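Local coordinates for protein GNA33 (PDB 2G5D) that probably cleaves the β-1,4 linkage between MurNAc and GlcNAc in peptidoglycan as an exolytic transglycosylase, leaving a 1,6-anhydro bond in the MurNAc residue, at residues A[23-28]-A[412-417]; A[134-139]-A[230-235]; A[197-202]-A[263-268]; A[359-364]-A[399-404]. One frame throughout, in Å; residues are numbered along the deposited sequence.

Contact 1: A[23-28]-A[412-417]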
loop_
_atom_site.group_PDB
_atom_site.type_symbol
_atom_site.label_atom_id
_atom_site.label_comp_id
_atom_site.label_asym_id
_atom_site.label_seq_id
_atom_site.Cartn_x
_atom_site.Cartn_y
_atom_site.Cartn_z
ATOM N N ARG A 23 27.069 17.408 4.052
ATOM C CA ARG A 23 26.531 17.967 2.811
ATOM C C ARG A 23 25.993 19.375 3.060
ATOM O O ARG A 23 25.663 19.708 4.184
ATOM C CB ARG A 23 25.444 17.035 2.254
ATOM C CG ARG A 23 25.954 15.639 1.870
ATOM C CD ARG A 23 26.600 15.642 0.478
ATOM N NE ARG A 23 27.206 14.348 0.139
ATOM C CZ ARG A 23 26.838 13.569 -0.881
ATOM N NH1 ARG A 23 25.859 13.942 -1.707
ATOM N NH2 ARG A 23 27.477 12.418 -1.092
ATOM N N PRO A 24 25.963 20.235 2.026
ATOM C CA PRO A 24 25.341 21.545 2.250
ATOM C C PRO A 24 23.815 21.463 2.348
ATOM O O PRO A 24 23.201 20.597 1.722
ATOM C CB PRO A 24 25.781 22.362 1.028
ATOM C CG PRO A 24 26.065 21.346 -0.032
ATOM C CD PRO A 24 26.509 20.093 0.663
ATOM N N ALA A 25 23.211 22.349 3.130
ATOM C CA ALA A 25 21.769 22.309 3.302
ATOM C C ALA A 25 20.983 22.968 2.175
ATOM O O ALA A 25 19.867 22.551 1.861
ATOM C CB ALA A 25 21.361 22.882 4.646
ATOM N N GLY A 26 21.515 24.008 1.562
ATOM C CA GLY A 26 20.673 24.699 0.583
ATOM C C GLY A 26 19.608 25.574 1.230
ATOM O O GLY A 26 19.282 25.420 2.406
ATOM N N ILE A 27 19.060 26.492 0.446
ATOM C CA ILE A 27 18.392 27.678 0.983
ATOM C C ILE A 27 16.876 27.508 1.055
ATOM O O ILE A 27 16.240 27.271 0.039
ATOM C CB ILE A 27 18.778 28.909 0.136
ATOM C CG1 ILE A 27 20.301 29.086 0.154
ATOM C CG2 ILE A 27 18.042 30.194 0.612
ATOM C CD1 ILE A 27 20.855 29.782 -1.065
ATOM N N PRO A 28 16.292 27.609 2.265
ATOM C CA PRO A 28 14.841 27.403 2.382
ATOM C C PRO A 28 14.022 28.584 1.854
ATOM O O PRO A 28 14.425 29.743 1.994
ATOM C CB PRO A 28 14.609 27.248 3.892
ATOM C CG PRO A 28 15.898 27.523 4.563
ATOM C CD PRO A 28 16.931 27.904 3.562
ATOM N N LEU A 412 10.348 18.984 2.591
ATOM C CA LEU A 412 11.090 18.813 1.348
ATOM C C LEU A 412 12.456 19.442 1.543
ATOM O O LEU A 412 12.579 20.448 2.283
ATOM C CB LEU A 412 10.355 19.517 0.173
ATOM C CG LEU A 412 9.003 18.920 -0.220
ATOM C CD1 LEU A 412 8.244 19.865 -1.166
ATOM C CD2 LEU A 412 9.176 17.508 -0.833
ATOM N N PRO A 413 13.485 18.874 0.882
ATOM C CA PRO A 413 14.830 19.476 0.952
ATOM C C PRO A 413 14.766 20.986 0.686
ATOM O O PRO A 413 14.123 21.405 -0.294
ATOM C CB PRO A 413 15.584 18.748 -0.159
ATOM C CG PRO A 413 14.900 17.410 -0.231
ATOM C CD PRO A 413 13.458 17.681 0.011
ATOM N N ASN A 414 15.390 21.788 1.556
ATOM C CA ASN A 414 15.383 23.257 1.405
ATOM C C ASN A 414 15.601 23.670 -0.042
ATOM O O ASN A 414 16.587 23.256 -0.654
ATOM C CB ASN A 414 16.506 23.892 2.213
ATOM C CG ASN A 414 16.420 23.605 3.682
ATOM O OD1 ASN A 414 15.346 23.428 4.236
ATOM N ND2 ASN A 414 17.567 23.606 4.338
ATOM N N GLY A 415 14.694 24.488 -0.582
ATOM C CA GLY A 415 14.787 24.913 -1.973
ATOM C C GLY A 415 13.842 24.188 -2.908
ATOM O O GLY A 415 13.397 24.744 -3.900
ATOM N N MET A 416 13.527 22.935 -2.593
ATOM C CA MET A 416 12.597 22.166 -3.407
ATOM C C MET A 416 11.147 22.518 -3.041
ATOM O O MET A 416 10.743 22.451 -1.876
ATOM C CB MET A 416 12.862 20.667 -3.264
ATOM C CG MET A 416 11.893 19.779 -4.032
ATOM S SD MET A 416 11.924 18.047 -3.519
ATOM C CE MET A 416 13.564 17.563 -4.043
ATOM N N LYS A 417 10.374 22.897 -4.047
ATOM C CA LYS A 417 8.994 23.277 -3.826
ATOM C C LYS A 417 8.085 22.072 -3.999
ATOM O O LYS A 417 8.415 21.145 -4.736
ATOM C CB LYS A 417 8.595 24.452 -4.742
ATOM C CG LYS A 417 9.196 25.785 -4.265
ATOM C CD LYS A 417 8.446 26.985 -4.775
ATOM C CE LYS A 417 9.211 27.679 -5.880
ATOM N NZ LYS A 417 10.391 28.357 -5.310
#
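N414 meets A25, G26 and P28 just where strand 403-413 runs out, and most of this surface contact depends on it. Its CG lies opposite the carbonyl carbon and beside the backbone N (chi1 -60°), which lays the amide alongside the N-terminal loop. From there N414 ND2 donates to the carbonyl oxygen of G26 over 3.2 Å, a bent bond (136° at the hydrogen) whose donor sits above the carbonyl plane, 36° out of it. The same ND2 also bonds R101 O, and OD1 is bonded to T104 OG1, so both ends of the amide are held and its flip is fixed. P28 lies next to N414 and points the same way, P28 CB being 3.9 Å from N414 OD1, while the methyl CB of A25 is 3.9 Å from N414 ND2. Nearer the backbone, N414 CB comes within 3.2 Å of G26 O.

G415 follows. G415 N is 3.2 Å from I27 O, but the angle is too poor for a hydrogen bond. The end of the M416 side chain leads away from the loop, and M416 N bonds P413 O at 2.8 Å.

That bond closes a type II beta turn from P413 to M416. G415 takes the third position with a positive phi, as is classic for glycine in this turn, and N414 at the second position touches the N-terminal loop where strand 403-413 ends.

Contact 2: A[134-139]-A[230-235]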
loop_
_atom_site.group_PDB
_atom_site.type_symbol
_atom_site.label_atom_id
_atom_site.label_comp_id
_atom_site.label_asym_id
_atom_site.label_seq_id
_atom_site.Cartn_x
_atom_site.Cartn_y
_atom_site.Cartn_z
ATOM N N GLU A 134 -2.835 -31.093 6.882
ATOM C CA GLU A 134 -4.230 -31.281 7.272
ATOM C C GLU A 134 -4.885 -29.936 7.614
ATOM O O GLU A 134 -6.034 -29.676 7.246
ATOM C CB GLU A 134 -4.327 -32.255 8.455
ATOM C CG GLU A 134 -5.755 -32.620 8.851
ATOM C CD GLU A 134 -5.819 -33.549 10.065
ATOM O OE1 GLU A 134 -5.592 -34.772 9.907
ATOM O OE2 GLU A 134 -6.101 -33.054 11.182
ATOM N N ARG A 135 -4.122 -29.093 8.303
ATOM C CA ARG A 135 -4.540 -27.757 8.728
ATOM C C ARG A 135 -4.494 -26.703 7.610
ATOM O O ARG A 135 -5.375 -25.846 7.527
ATOM C CB ARG A 135 -3.630 -27.283 9.862
ATOM C CG ARG A 135 -4.055 -27.667 11.247
ATOM C CD ARG A 135 -3.615 -26.575 12.206
ATOM N NE ARG A 135 -3.801 -26.962 13.597
ATOM C CZ ARG A 135 -4.923 -26.786 14.293
ATOM N NH1 ARG A 135 -5.983 -26.216 13.731
ATOM N NH2 ARG A 135 -4.979 -27.180 15.564
ATOM N N ALA A 136 -3.444 -26.755 6.784
ATOM C CA ALA A 136 -3.166 -25.720 5.790
ATOM C C ALA A 136 -3.409 -26.221 4.369
ATOM O O ALA A 136 -2.533 -26.842 3.761
ATOM C CB ALA A 136 -1.723 -25.185 5.961
ATOM N N ARG A 137 -4.599 -25.919 3.849
ATOM C CA ARG A 137 -5.126 -26.510 2.606
ATOM C C ARG A 137 -5.275 -25.512 1.427
ATOM O O ARG A 137 -5.603 -25.923 0.321
ATOM C CB ARG A 137 -6.505 -27.130 2.881
ATOM C CG ARG A 137 -6.528 -28.290 3.876
ATOM C CD ARG A 137 -7.623 -28.105 4.940
ATOM N NE ARG A 137 -8.975 -27.970 4.384
ATOM C CZ ARG A 137 -9.985 -27.339 4.989
ATOM N NH1 ARG A 137 -9.811 -26.772 6.181
ATOM N NH2 ARG A 137 -11.175 -27.264 4.394
ATOM N N PHE A 138 -5.032 -24.221 1.661
ATOM C CA PHE A 138 -5.349 -23.187 0.657
ATOM C C PHE A 138 -4.107 -22.583 0.032
ATOM O O PHE A 138 -3.424 -21.778 0.666
ATOM C CB PHE A 138 -6.255 -22.096 1.250
ATOM C CG PHE A 138 -7.573 -22.626 1.757
ATOM C CD1 PHE A 138 -7.692 -23.115 3.060
ATOM C CD2 PHE A 138 -8.686 -22.672 0.920
ATOM C CE1 PHE A 138 -8.910 -23.634 3.527
ATOM C CE2 PHE A 138 -9.907 -23.184 1.377
ATOM C CZ PHE A 138 -10.020 -23.662 2.687
ATOM N N PRO A 139 -3.824 -22.950 -1.229
ATOM C CA PRO A 139 -2.599 -22.512 -1.909
ATOM C C PRO A 139 -2.508 -20.991 -2.142
ATOM O O PRO A 139 -3.504 -20.357 -2.510
ATOM C CB PRO A 139 -2.670 -23.254 -3.252
ATOM C CG PRO A 139 -4.114 -23.509 -3.462
ATOM C CD PRO A 139 -4.667 -23.780 -2.107
ATOM N N TYR A 230 0.646 -22.444 1.914
ATOM C CA TYR A 230 -0.750 -22.780 2.149
ATOM C C TYR A 230 -1.271 -22.055 3.382
ATOM O O TYR A 230 -0.597 -22.017 4.405
ATOM C CB TYR A 230 -0.919 -24.304 2.295
ATOM C CG TYR A 230 -0.680 -25.051 1.000
ATOM C CD1 TYR A 230 0.615 -25.323 0.558
ATOM C CD2 TYR A 230 -1.745 -25.451 0.203
ATOM C CE1 TYR A 230 0.839 -25.990 -0.637
ATOM C CE2 TYR A 230 -1.535 -26.121 -1.001
ATOM C CZ TYR A 230 -0.242 -26.379 -1.414
ATOM O OH TYR A 230 -0.021 -27.041 -2.598
ATOM N N ALA A 231 -2.466 -21.475 3.265
ATOM C CA ALA A 231 -3.138 -20.816 4.384
ATOM C C ALA A 231 -4.128 -21.763 5.067
ATOM O O ALA A 231 -4.722 -22.631 4.420
ATOM C CB ALA A 231 -3.859 -19.570 3.893
ATOM N N GLU A 232 -4.335 -21.586 6.368
ATOM C CA GLU A 232 -5.313 -22.400 7.090
ATOM C C GLU A 232 -6.746 -21.982 6.756
ATOM O O GLU A 232 -7.625 -22.839 6.553
ATOM C CB GLU A 232 -5.081 -22.342 8.608
ATOM C CG GLU A 232 -3.911 -23.195 9.080
ATOM C CD GLU A 232 -3.785 -23.261 10.580
ATOM O OE1 GLU A 232 -2.658 -23.533 11.068
ATOM O OE2 GLU A 232 -4.801 -23.043 11.273
ATOM N N ASP A 233 -6.956 -20.665 6.692
ATOM C CA ASP A 233 -8.272 -20.063 6.541
ATOM C C ASP A 233 -8.368 -19.282 5.222
ATOM O O ASP A 233 -7.528 -18.423 4.972
ATOM C CB ASP A 233 -8.544 -19.125 7.725
ATOM C CG ASP A 233 -9.942 -18.552 7.710
ATOM O OD1 ASP A 233 -10.863 -19.229 8.205
ATOM O OD2 ASP A 233 -10.134 -17.423 7.207
ATOM N N PRO A 234 -9.410 -19.562 4.391
ATOM C CA PRO A 234 -9.612 -18.922 3.067
ATOM C C PRO A 234 -10.082 -17.463 3.135
ATOM O O PRO A 234 -9.864 -16.706 2.187
ATOM C CB PRO A 234 -10.742 -19.756 2.451
ATOM C CG PRO A 234 -11.538 -20.202 3.629
ATOM C CD PRO A 234 -10.502 -20.517 4.690
ATOM N N VAL A 235 -10.770 -17.095 4.211
ATOM C CA VAL A 235 -11.194 -15.703 4.414
ATOM C C VAL A 235 -9.995 -14.848 4.834
ATOM O O VAL A 235 -9.801 -13.742 4.304
ATOM C CB VAL A 235 -12.375 -15.569 5.429
ATOM C CG1 VAL A 235 -12.701 -14.090 5.713
ATOM C CG2 VAL A 235 -13.600 -16.285 4.908
#
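F138 and P234 set the geometry here: the proline passes over one face of the phenyl ring, P234 CB 3.9 Å from the F138 ring centroid and 20° off the normal, a CH-pi contact. The F138 ring is placed by its first torsion (chi1 -60°), CG lying beside the backbone N, and its edge meets A231 O in the ring plane. Within its own segment R137 lays the flat of its guanidinium over CE1 of the same ring.

P139 and Y230 meet on the other face of the sheet. P139 CB approaches the tyrosine ring at Y230 CE2, 3.8 Å away, while R137 O and F138 N lie at the edge of that ring, in its plane. Further back, CB of A136 touches CB of Y230 at 3.9 Å.

R135 and E232 run across each other with guanidinium and carboxylate planes 17° apart. The close approach is by the arginine's aliphatic part, R135 CD to E232 OE1 at 3.4 Å; R135 NH1 stays 4.2 Å from E232 OE2, opposite charges near each other but short of a salt bridge.

Beneath these side chains is a classic beta bulge, R137 and F138 both facing A231. A231 N bonds F138 O at 2.8 Å, F138 N returns a bond to A231 O, and R137 N adds a weak one to that same oxygen.

The bulge opens strand 138-141 against strand 227-231, which is flanked in turn by strand 116-129. Beyond it D233 caps helix 234-243 through E236 N and forms a salt bridge to R296 of helix 288-297.

Contact 3: A[197-202]-A[263-268]; sequences AIKGRF and KNEHPY
Beside the crossing of K199 and E265, the H266 imidazole has CG of N264 at its edge, in the ring plane. As for the carboxylate, OE2 of E265 stays 5.0 Å from K199 NZ, opposite charges not in contact.

What touches is aliphatic. The two chains cross at a slant, CG of K199 lying 3.5 Å from CG of E265, and K199 CE is 3.8 Å from that same E265 CG. Both side chains bend at their second torsion (chi2 -75° in K199, -73° in E265), which brings their methylenes together. K199 CG also sits 3.4 Å from K263 O. E265 CG also lies 4.0 Å from A197 O, a buried carbonyl with no polar partner in the model.

The side-chain amide of N264 ties the loop to its surroundings, ND2 donating to H211 O and P310 O and OD1 accepting from Y312 N. While the K199 methylenes pack on the loop, NZ reaches D262 of strand 255-263 in a salt bridge and S149 of strand 148-151 in a hydrogen bond.

In outline, the loop following strand 255-263 meets strand 197-203, an inner strand of a separate five-stranded sheet, and this junction of loop and sheet lies within the MltA-specific insert domain.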
loop_
_atom_site.group_PDB
_atom_site.type_symbol
_atom_site.label_atom_id
_atom_site.label_comp_id
_atom_site.label_asym_id
_atom_site.label_seq_id
_atom_site.Cartn_x
_atom_site.Cartn_y
_atom_site.Cartn_z
ATOM N N ALA A 197 -2.222 -1.820 -18.164
ATOM C CA ALA A 197 -1.884 -3.034 -18.900
ATOM C C ALA A 197 -3.035 -4.029 -18.846
ATOM O O ALA A 197 -3.847 -3.998 -17.917
ATOM C CB ALA A 197 -0.627 -3.672 -18.315
ATOM N N ILE A 198 -3.102 -4.905 -19.849
ATOM C CA ILE A 198 -4.065 -6.008 -19.857
ATOM C C ILE A 198 -3.382 -7.322 -19.485
ATOM O O ILE A 198 -2.230 -7.567 -19.859
ATOM C CB ILE A 198 -4.830 -6.156 -21.207
ATOM C CG1 ILE A 198 -3.861 -6.358 -22.382
ATOM C CG2 ILE A 198 -5.759 -4.960 -21.430
ATOM C CD1 ILE A 198 -4.441 -7.151 -23.539
ATOM N N LYS A 199 -4.101 -8.154 -18.738
ATOM C CA LYS A 199 -3.586 -9.455 -18.315
ATOM C C LYS A 199 -4.405 -10.597 -18.935
ATOM O O LYS A 199 -5.638 -10.614 -18.838
ATOM C CB LYS A 199 -3.578 -9.571 -16.779
ATOM C CG LYS A 199 -3.209 -8.291 -16.031
ATOM C CD LYS A 199 -1.724 -7.974 -16.102
ATOM C CE LYS A 199 -1.427 -6.634 -15.457
ATOM N NZ LYS A 199 0.023 -6.439 -15.184
ATOM N N GLY A 200 -3.717 -11.544 -19.567
ATOM C CA GLY A 200 -4.389 -12.661 -20.223
ATOM C C GLY A 200 -3.516 -13.870 -20.502
ATOM O O GLY A 200 -2.416 -14.000 -19.955
ATOM N N ARG A 201 -4.027 -14.756 -21.353
ATOM C CA ARG A 201 -3.348 -16.001 -21.723
ATOM C C ARG A 201 -3.728 -16.412 -23.144
ATOM O O ARG A 201 -4.848 -16.153 -23.589
ATOM C CB ARG A 201 -3.705 -17.126 -20.744
ATOM C CG ARG A 201 -5.205 -17.331 -20.547
ATOM C CD ARG A 201 -5.528 -18.587 -19.763
ATOM N NE ARG A 201 -6.906 -19.000 -20.016
ATOM C CZ ARG A 201 -7.265 -19.940 -20.883
ATOM N NH1 ARG A 201 -6.352 -20.603 -21.579
ATOM N NH2 ARG A 201 -8.547 -20.224 -21.051
ATOM N N PHE A 202 -2.793 -17.057 -23.842
ATOM C CA PHE A 202 -3.042 -17.589 -25.185
ATOM C C PHE A 202 -3.909 -18.845 -25.102
ATOM O O PHE A 202 -3.699 -19.702 -24.240
ATOM C CB PHE A 202 -1.732 -17.920 -25.911
ATOM C CG PHE A 202 -0.746 -16.776 -25.972
ATOM C CD1 PHE A 202 0.489 -16.873 -25.332
ATOM C CD2 PHE A 202 -1.045 -15.610 -26.676
ATOM C CE1 PHE A 202 1.415 -15.819 -25.389
ATOM C CE2 PHE A 202 -0.132 -14.558 -26.740
ATOM C CZ PHE A 202 1.100 -14.660 -26.090
ATOM N N LYS A 263 -1.485 -8.861 -10.516
ATOM C CA LYS A 263 -2.907 -9.168 -10.353
ATOM C C LYS A 263 -3.579 -9.414 -11.706
ATOM O O LYS A 263 -2.994 -9.129 -12.752
ATOM C CB LYS A 263 -3.639 -8.073 -9.555
ATOM C CG LYS A 263 -3.580 -6.664 -10.133
ATOM C CD LYS A 263 -4.368 -5.690 -9.250
ATOM C CE LYS A 263 -4.001 -4.243 -9.552
ATOM N NZ LYS A 263 -4.783 -3.324 -8.686
ATOM N N ASN A 264 -4.805 -9.936 -11.685
ATOM C CA ASN A 264 -5.509 -10.276 -12.932
ATOM C C ASN A 264 -6.292 -9.130 -13.581
ATOM O O ASN A 264 -6.838 -9.299 -14.678
ATOM C CB ASN A 264 -6.396 -11.522 -12.749
ATOM C CG ASN A 264 -7.505 -11.328 -11.720
ATOM O OD1 ASN A 264 -7.623 -10.283 -11.073
ATOM N ND2 ASN A 264 -8.315 -12.360 -11.554
ATOM N N GLU A 265 -6.328 -7.978 -12.899
ATOM C CA GLU A 265 -6.983 -6.750 -13.369
ATOM C C GLU A 265 -8.511 -6.803 -13.479
ATOM O O GLU A 265 -9.130 -5.883 -14.025
ATOM C CB GLU A 265 -6.342 -6.218 -14.672
ATOM C CG GLU A 265 -4.936 -5.647 -14.491
ATOM C CD GLU A 265 -4.915 -4.300 -13.788
ATOM O OE1 GLU A 265 -5.983 -3.654 -13.708
ATOM O OE2 GLU A 265 -3.824 -3.883 -13.324
ATOM N N HIS A 266 -9.121 -7.865 -12.962
ATOM C CA HIS A 266 -10.574 -7.915 -12.854
ATOM C C HIS A 266 -10.993 -7.022 -11.685
ATOM O O HIS A 266 -10.217 -6.842 -10.743
ATOM C CB HIS A 266 -11.077 -9.355 -12.702
ATOM C CG HIS A 266 -10.926 -10.173 -13.944
ATOM N ND1 HIS A 266 -11.837 -10.129 -14.979
ATOM C CD2 HIS A 266 -9.965 -11.050 -14.325
ATOM C CE1 HIS A 266 -11.445 -10.949 -15.940
ATOM N NE2 HIS A 266 -10.311 -11.516 -15.568
ATOM N N PRO A 267 -12.191 -6.416 -11.764
ATOM C CA PRO A 267 -12.609 -5.407 -10.778
ATOM C C PRO A 267 -12.635 -5.888 -9.334
ATOM O O PRO A 267 -13.028 -7.026 -9.054
ATOM C CB PRO A 267 -14.028 -5.039 -11.233
ATOM C CG PRO A 267 -14.459 -6.199 -12.079
ATOM C CD PRO A 267 -13.223 -6.606 -12.797
ATOM N N TYR A 268 -12.220 -5.016 -8.422
ATOM C CA TYR A 268 -12.403 -5.271 -7.004
ATOM C C TYR A 268 -13.877 -5.077 -6.633
ATOM O O TYR A 268 -14.486 -4.064 -6.981
ATOM C CB TYR A 268 -11.498 -4.365 -6.150
ATOM C CG TYR A 268 -11.944 -4.275 -4.703
ATOM C CD1 TYR A 268 -12.707 -3.191 -4.262
ATOM C CD2 TYR A 268 -11.644 -5.294 -3.785
ATOM C CE1 TYR A 268 -13.149 -3.105 -2.948
ATOM C CE2 TYR A 268 -12.082 -5.219 -2.459
ATOM C CZ TYR A 268 -12.833 -4.117 -2.054
ATOM O OH TYR A 268 -13.275 -4.006 -0.755
#

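Contact 4: A[359-364]-A[399-404]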
loop_
_atom_site.group_PDB
_atom_site.type_symbol
_atom_site.label_atom_id
_atom_site.label_comp_id
_atom_site.label_asym_id
_atom_site.label_seq_id
_atom_site.Cartn_x
_atom_site.Cartn_y
_atom_site.Cartn_z
ATOM N N HIS A 359 -5.163 9.027 17.684
ATOM C CA HIS A 359 -4.946 7.590 17.822
ATOM C C HIS A 359 -6.270 6.818 17.658
ATOM O O HIS A 359 -7.238 7.132 18.338
ATOM C CB HIS A 359 -4.281 7.281 19.162
ATOM C CG HIS A 359 -3.774 5.876 19.275
ATOM N ND1 HIS A 359 -4.606 4.795 19.480
ATOM C CD2 HIS A 359 -2.516 5.378 19.217
ATOM C CE1 HIS A 359 -3.883 3.692 19.533
ATOM N NE2 HIS A 359 -2.611 4.020 19.380
ATOM N N PRO A 360 -6.317 5.832 16.732
ATOM C CA PRO A 360 -7.547 5.086 16.384
ATOM C C PRO A 360 -8.257 4.333 17.514
ATOM O O PRO A 360 -9.430 3.980 17.351
ATOM C CB PRO A 360 -7.079 4.102 15.297
ATOM C CG PRO A 360 -5.623 4.019 15.447
ATOM C CD PRO A 360 -5.181 5.382 15.908
ATOM N N VAL A 361 -7.577 4.083 18.635
ATOM C CA VAL A 361 -8.245 3.477 19.791
ATOM C C VAL A 361 -8.288 4.411 21.008
ATOM O O VAL A 361 -9.366 4.635 21.573
ATOM C CB VAL A 361 -7.701 2.041 20.152
ATOM C CG1 VAL A 361 -7.555 1.165 18.897
ATOM C CG2 VAL A 361 -6.374 2.095 20.912
ATOM N N THR A 362 -7.144 4.975 21.400
ATOM C CA THR A 362 -7.090 5.894 22.561
ATOM C C THR A 362 -7.702 7.275 22.295
ATOM O O THR A 362 -8.001 8.024 23.240
ATOM C CB THR A 362 -5.650 6.077 23.137
ATOM O OG1 THR A 362 -4.838 6.841 22.227
ATOM C CG2 THR A 362 -5.003 4.728 23.430
ATOM N N ARG A 363 -7.878 7.604 21.011
ATOM C CA ARG A 363 -8.440 8.890 20.567
ATOM C C ARG A 363 -7.602 10.094 21.008
ATOM O O ARG A 363 -7.898 11.228 20.623
ATOM C CB ARG A 363 -9.929 9.040 20.978
ATOM C CG ARG A 363 -10.931 8.271 20.082
ATOM C CD ARG A 363 -11.071 8.937 18.700
ATOM N NE ARG A 363 -11.506 8.027 17.632
ATOM C CZ ARG A 363 -10.710 7.559 16.674
ATOM N NH1 ARG A 363 -9.423 7.900 16.647
ATOM N NH2 ARG A 363 -11.193 6.744 15.737
ATOM N N LYS A 364 -6.563 9.834 21.809
ATOM C CA LYS A 364 -5.542 10.832 22.169
ATOM C C LYS A 364 -4.766 11.327 20.941
ATOM O O LYS A 364 -4.849 10.731 19.855
ATOM C CB LYS A 364 -4.544 10.249 23.179
ATOM C CG LYS A 364 -5.066 10.015 24.600
ATOM C CD LYS A 364 -3.995 9.291 25.411
ATOM C CE LYS A 364 -4.509 8.796 26.748
ATOM N NZ LYS A 364 -3.492 7.906 27.371
ATOM N N ALA A 399 -5.453 -0.518 12.543
ATOM C CA ALA A 399 -5.741 -0.113 11.180
ATOM C C ALA A 399 -7.235 0.069 10.910
ATOM O O ALA A 399 -7.658 1.152 10.479
ATOM C CB ALA A 399 -5.100 -1.087 10.187
ATOM N N GLY A 400 -8.024 -0.975 11.180
ATOM C CA GLY A 400 -9.473 -0.960 10.950
ATOM C C GLY A 400 -10.252 0.067 11.764
ATOM O O GLY A 400 -11.332 0.495 11.361
ATOM N N LYS A 401 -9.694 0.457 12.907
ATOM C CA LYS A 401 -10.309 1.439 13.800
ATOM C C LYS A 401 -9.977 2.888 13.419
ATOM O O LYS A 401 -10.551 3.842 13.968
ATOM C CB LYS A 401 -9.915 1.149 15.257
ATOM C CG LYS A 401 -10.593 -0.094 15.838
ATOM C CD LYS A 401 -10.684 -0.058 17.359
ATOM C CE LYS A 401 -10.966 -1.448 17.905
ATOM N NZ LYS A 401 -11.361 -1.430 19.344
ATOM N N GLN A 402 -9.055 3.046 12.465
ATOM C CA GLN A 402 -8.604 4.351 12.020
ATOM C C GLN A 402 -9.473 4.976 10.927
ATOM O O GLN A 402 -9.462 4.534 9.763
ATOM C CB GLN A 402 -7.161 4.258 11.547
ATOM C CG GLN A 402 -6.578 5.598 11.242
ATOM C CD GLN A 402 -5.262 5.790 11.891
ATOM O OE1 GLN A 402 -4.299 5.087 11.580
ATOM N NE2 GLN A 402 -5.194 6.753 12.809
ATOM N N LYS A 403 -10.230 5.998 11.323
ATOM C CA LYS A 403 -10.981 6.874 10.410
ATOM C C LYS A 403 -11.163 8.256 11.056
ATOM O O LYS A 403 -12.196 8.538 11.681
ATOM C CB LYS A 403 -12.326 6.256 9.998
ATOM C CG LYS A 403 -12.829 5.085 10.866
ATOM C CD LYS A 403 -13.757 5.506 12.004
ATOM C CE LYS A 403 -14.038 4.309 12.910
ATOM N NZ LYS A 403 -15.053 4.591 13.964
ATOM N N THR A 404 -10.142 9.102 10.889
ATOM C CA THR A 404 -9.942 10.322 11.692
ATOM C C THR A 404 -9.632 11.566 10.854
ATOM O O THR A 404 -9.057 11.480 9.757
ATOM C CB THR A 404 -8.759 10.163 12.716
ATOM O OG1 THR A 404 -7.540 9.824 12.023
ATOM C CG2 THR A 404 -9.048 9.104 13.742
#
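P360 and Q402 bring the backbones closest, CA to CA 4.5 Å, where a tight turn closed by R363 N to H359 O (2.8 Å) abuts the chain just past helix 393-401.

The proline ring makes the largest single contribution from its segment. P360 CD lies between two flat groups, over one face of the H359 imidazole and 3.4 Å from NE2 of Q402, while P360 CB rests 3.8 Å from Q402 CB. The glutamine chain bends at chi2 (130°) to bring its amide across the proline, and OE1 is taken by W389 NE1, which fixes which end faces P360. H359 is braced from within the turn, because ND1 accepts from both V361 N and T362 N.

Toward the solvent, V361 CG1 meets K401 CD at 3.7 Å. R363 folds back over the turn, the face of its guanidinium over P360 O. At its end R363 NH1 comes 3.2 Å from T404 CG2, the methyl. That threonine's hydroxyl bonds T357 OG1 instead.

The turn is thus the tip of the beta hairpin between strands 352-358 and 365-375. L398 of helix 393-401 and W389 of strand 384-391 also touch P360, and T404, on strand 403-413, is joined to strand 116-129 by a backbone hydrogen bond with V118.

Along the chain, contact 1 spans everything else: its N-terminal loop and the end of strand 403-413 enclose the other three. Contact 4, in the 3D domain, a family of the double-psi beta-barrel clan, uses the same strand; its centre is about 34 Å from that of contact 1. Contacts 2 and 3 fall in the MltA-specific insert, their segments alternating along the chain and their centres about 25 Å apart. Contacts 1 and 2 are about 51 Å apart between centres, on opposite sides of the chain's centre. No two contacts touch. Strand 116-129, which pairs with both 227-231 and 403-413, runs between the insert and the barrel parts, consistent with a two-lobed enzyme.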